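Local coordinates for DCN1-like protein 3 (Homo sapiens, PDB 4GBA) that helps transfer NEDD8 from N-terminally acetylated NEDD8-conjugating E2 enzymes to cullin–RBX complexes, using its DCUN1 (PONY) domain to bind both partners, at residues D188-V191 with E192-E196; P136-D139 with Q140-N143. One frame throughout, in Å; residues are numbered along the deposited sequence.

Contact 1: D188-V191 with E192-E196; sequences DTFV and EWEME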
# COMPACT_ATOMS: atom_id res chain seq x y z
N ASP A 188 -8.97 -19.58 6.48
CA ASP A 188 -8.98 -20.97 6.95
C ASP A 188 -7.90 -21.81 6.27
O ASP A 188 -7.19 -22.59 6.91
CB ASP A 188 -10.36 -21.62 6.78
CG ASP A 188 -10.55 -22.83 7.70
OD1 ASP A 188 -10.27 -22.72 8.92
OD2 ASP A 188 -10.97 -23.90 7.21
N THR A 189 -7.79 -21.65 4.95
CA THR A 189 -6.72 -22.28 4.18
C THR A 189 -5.35 -21.97 4.80
O THR A 189 -4.45 -22.81 4.81
CB THR A 189 -6.72 -21.79 2.72
OG1 THR A 189 -8.00 -22.03 2.13
CG2 THR A 189 -5.65 -22.50 1.92
N PHE A 190 -5.22 -20.74 5.30
CA PHE A 190 -3.97 -20.28 5.88
C PHE A 190 -3.76 -20.89 7.24
O PHE A 190 -2.66 -21.31 7.57
CB PHE A 190 -3.96 -18.75 6.00
CG PHE A 190 -2.99 -18.24 7.03
CD1 PHE A 190 -1.62 -18.26 6.79
CD2 PHE A 190 -3.44 -17.74 8.25
CE1 PHE A 190 -0.71 -17.80 7.74
CE2 PHE A 190 -2.54 -17.28 9.21
CZ PHE A 190 -1.17 -17.31 8.95
N VAL A 191 -4.80 -20.93 8.05
CA VAL A 191 -4.67 -21.49 9.38
C VAL A 191 -4.24 -22.96 9.30
O VAL A 191 -3.39 -23.41 10.08
CB VAL A 191 -5.96 -21.31 10.20
CG1 VAL A 191 -5.97 -22.23 11.41
CG2 VAL A 191 -6.10 -19.85 10.63
N GLU A 192 -4.80 -23.70 8.35
CA GLU A 192 -4.42 -25.09 8.15
C GLU A 192 -2.95 -25.16 7.76
O GLU A 192 -2.15 -25.82 8.44
CB GLU A 192 -5.29 -25.77 7.07
CG GLU A 192 -6.81 -25.69 7.32
CD GLU A 192 -7.22 -26.13 8.74
OE1 GLU A 192 -7.84 -27.21 8.89
OE2 GLU A 192 -6.95 -25.38 9.71
N TRP A 193 -2.61 -24.47 6.68
CA TRP A 193 -1.23 -24.37 6.22
C TRP A 193 -0.27 -24.00 7.35
O TRP A 193 0.86 -24.48 7.41
CB TRP A 193 -1.13 -23.34 5.10
CG TRP A 193 0.27 -23.10 4.59
CD1 TRP A 193 0.86 -23.67 3.49
CD2 TRP A 193 1.25 -22.19 5.14
NE1 TRP A 193 2.14 -23.18 3.33
CE2 TRP A 193 2.40 -22.27 4.33
CE3 TRP A 193 1.27 -21.31 6.24
CZ2 TRP A 193 3.56 -21.52 4.58
CZ3 TRP A 193 2.41 -20.57 6.49
CH2 TRP A 193 3.54 -20.67 5.66
N GLU A 194 -0.72 -23.14 8.25
CA GLU A 194 0.12 -22.65 9.33
C GLU A 194 0.21 -23.66 10.47
O GLU A 194 1.21 -23.70 11.20
CB GLU A 194 -0.39 -21.30 9.84
CG GLU A 194 0.28 -20.84 11.12
CD GLU A 194 1.75 -20.51 10.94
OE1 GLU A 194 2.25 -20.61 9.79
OE2 GLU A 194 2.42 -20.15 11.94
N MET A 195 -0.83 -24.47 10.64
CA MET A 195 -0.77 -25.61 11.56
C MET A 195 0.22 -26.66 11.06
O MET A 195 1.01 -27.20 11.83
CB MET A 195 -2.16 -26.25 11.76
CG MET A 195 -3.10 -25.42 12.61
SD MET A 195 -2.23 -24.72 14.03
CE MET A 195 -2.42 -26.00 15.27
N GLU A 196 0.17 -26.94 9.77
CA GLU A 196 1.08 -27.91 9.18
C GLU A 196 2.54 -27.48 9.32
O GLU A 196 3.40 -28.31 9.64
CB GLU A 196 0.75 -28.18 7.71
CG GLU A 196 1.86 -28.88 6.94
CD GLU A 196 2.28 -30.21 7.57
OE1 GLU A 196 1.41 -30.88 8.18
OE2 GLU A 196 3.48 -30.58 7.47

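Contact 2: P136-D139 with Q140-N143; sequences PVLD and QWLN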
# COMPACT_ATOMS: atom_id res chain seq x y z
N PRO A 136 1.57 -9.95 14.71
CA PRO A 136 2.19 -11.27 14.89
C PRO A 136 2.03 -12.21 13.69
O PRO A 136 2.99 -12.89 13.32
CB PRO A 136 1.44 -11.82 16.11
CG PRO A 136 1.12 -10.60 16.91
CD PRO A 136 0.82 -9.52 15.91
N VAL A 137 0.86 -12.21 13.07
CA VAL A 137 0.53 -13.18 12.02
C VAL A 137 1.02 -12.82 10.62
O VAL A 137 0.88 -13.61 9.69
CB VAL A 137 -1.00 -13.42 11.97
CG1 VAL A 137 -1.72 -12.17 11.48
CG2 VAL A 137 -1.33 -14.59 11.07
N LEU A 138 1.59 -11.63 10.45
CA LEU A 138 1.91 -11.13 9.11
C LEU A 138 3.02 -11.90 8.37
O LEU A 138 2.90 -12.17 7.17
CB LEU A 138 2.24 -9.63 9.17
CG LEU A 138 2.60 -8.93 7.85
CD1 LEU A 138 1.41 -8.89 6.90
CD2 LEU A 138 3.08 -7.53 8.13
N ASP A 139 4.11 -12.23 9.06
CA ASP A 139 5.23 -12.93 8.41
C ASP A 139 4.79 -14.25 7.77
O ASP A 139 5.11 -14.52 6.61
CB ASP A 139 6.39 -13.19 9.39
CG ASP A 139 7.04 -11.89 9.90
OD1 ASP A 139 7.12 -10.90 9.13
OD2 ASP A 139 7.49 -11.88 11.07
N GLN A 140 4.06 -15.07 8.53
CA GLN A 140 3.61 -16.36 8.02
C GLN A 140 2.51 -16.22 6.97
O GLN A 140 2.47 -16.97 5.99
CB GLN A 140 3.14 -17.27 9.16
CG GLN A 140 4.26 -17.69 10.11
CD GLN A 140 5.51 -18.20 9.39
OE1 GLN A 140 5.44 -18.71 8.27
NE2 GLN A 140 6.66 -18.07 10.05
N TRP A 141 1.62 -15.26 7.18
CA TRP A 141 0.57 -14.99 6.22
C TRP A 141 1.18 -14.68 4.86
O TRP A 141 0.67 -15.12 3.84
CB TRP A 141 -0.33 -13.84 6.72
CG TRP A 141 -1.23 -13.24 5.66
CD1 TRP A 141 -1.04 -12.06 5.00
CD2 TRP A 141 -2.45 -13.79 5.14
NE1 TRP A 141 -2.06 -11.84 4.11
CE2 TRP A 141 -2.94 -12.89 4.17
CE3 TRP A 141 -3.17 -14.97 5.40
CZ2 TRP A 141 -4.13 -13.12 3.46
CZ3 TRP A 141 -4.34 -15.19 4.69
CH2 TRP A 141 -4.81 -14.27 3.73
N LEU A 142 2.28 -13.92 4.85
CA LEU A 142 2.92 -13.55 3.59
C LEU A 142 3.76 -14.70 3.00
O LEU A 142 3.94 -14.78 1.78
CB LEU A 142 3.77 -12.27 3.74
CG LEU A 142 3.07 -10.96 4.12
CD1 LEU A 142 4.11 -9.90 4.50
CD2 LEU A 142 2.12 -10.42 3.03
N ASN A 143 4.29 -15.57 3.87
CA ASN A 143 4.95 -16.79 3.42
C ASN A 143 3.94 -17.70 2.74
O ASN A 143 4.20 -18.26 1.67
CB ASN A 143 5.58 -17.56 4.58
CG ASN A 143 6.82 -16.88 5.12
OD1 ASN A 143 7.48 -16.10 4.42
ND2 ASN A 143 7.15 -17.17 6.38
O HOH W 1 3.83 -14.74 11.32

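Contact 1: D188-V191 with E192-E196
Four successive i to i+4 bonds, from Glu192 N to Asp188 O through Met195 N to Val191 O, make 188-196 continuous alpha-helix; the first two are straighter than the last two. On the buried side, Glu194 CB lies over one face of the Phe190 ring, displaced toward its rim, with CE1 of Phe190 4.1 Å from CB of Glu194. Both side chains leave the helix in the same direction, and ring and carboxylate planes differ by only 16°. Trp193 meets the same ring obliquely, its CE3 4.2 Å from CD1 of Phe190. The solvent side is different: Glu192 CG, turned beside its own backbone N (chi1 -55°), sits 3.2 Å from Asp188 O, and the further bend at chi2 brings OE2 to 3.7 Å from Val191 CG1. That fold leaves Glu192 OE2 4.3 Å from Asp188 OD1, a like-charge approach that may slightly raise the pKa of one or both. Polar ends find partners beyond the segments: Glu194 makes salt bridges with Arg197 and Arg198, and Trp193 NE1 bonds to Glu147. Within the DCUN1 domain, helix 185-199 packs here against helix 138-147, Phe144 meeting Phe190 and Trp193 edge-to-face.

Contact 2: P136-D139 with Q140-N143
The indole of Trp141 is approached obliquely by Leu138, whose CD1 stands 4.4 Å from CD1 of Trp141; beyond the two segments, Phe163 stacks on this indole, whereas Trp126 and Phe190 meet it edge-to-face. The other flat pair is polar and lies three residues apart along the helix. Asn143 ND2 donates to Gln140 OE1 at 3.0 Å, with a nearly straight N-H...O angle of 167°. The two ends of this bond differ in geometry: Gln140 OE1 lies close to the amide plane of Asn143, but the donor stands above the carbonyl plane of Gln140 and misses its lone-pair directions. Gln140 reaches this position through a bend at chi2 (-49°), which turns its amide along the helix toward Asn143.

On the apolar side Leu138 and Leu142 form an i to i+4 pair. Leu138 CG is anti to its own N, beside the carbonyl carbon, and this carries the branch forward until CD1 is 3.8 Å from CD1 of Leu142. Leu142 also lays CG 3.3 Å from Leu138 O, close beside the backbone bond that its own N makes to that oxygen.

Trp141 N bonds to Val137 O at 3.1 Å, and a water accepts a hydrogen bond from Gln140 N at 2.8 Å while donating one to Pro136 O, bridging two backbone groups four residues apart.

Helix 138-147 packs on two neighbours in the DCUN1 domain: Leu142 lies against Ile123, Trp126 and Lys127 of helix 119-129, while Gln140 and Trp141 touch helix 185-199, at Glu194, Arg197 and Leu186.

Overall arrangement
Contact 2 comes first along the chain, on helix 138-147 and the residues leading into it, and contact 1 follows on helix 185-199, the last helix of the modelled chain. Their centres are about 11 Å apart and they touch directly: Phe190 CE1 comes to 3.4 Å from Trp141 CA, Phe190 CZ lies equally close to Val137 CG2, and Trp193 CZ3 is 3.6 Å from Gln140 O. Both are local contacts along the chain, and these approaches form part of the interface between the two helices. Strand 154-155 and helix 157-169 intervene in sequence. Both contacts belong to the DCUN1 domain, which binds cullins and the acetylated E2, and this packing joins helix 185-199 to helix 138-147 within it.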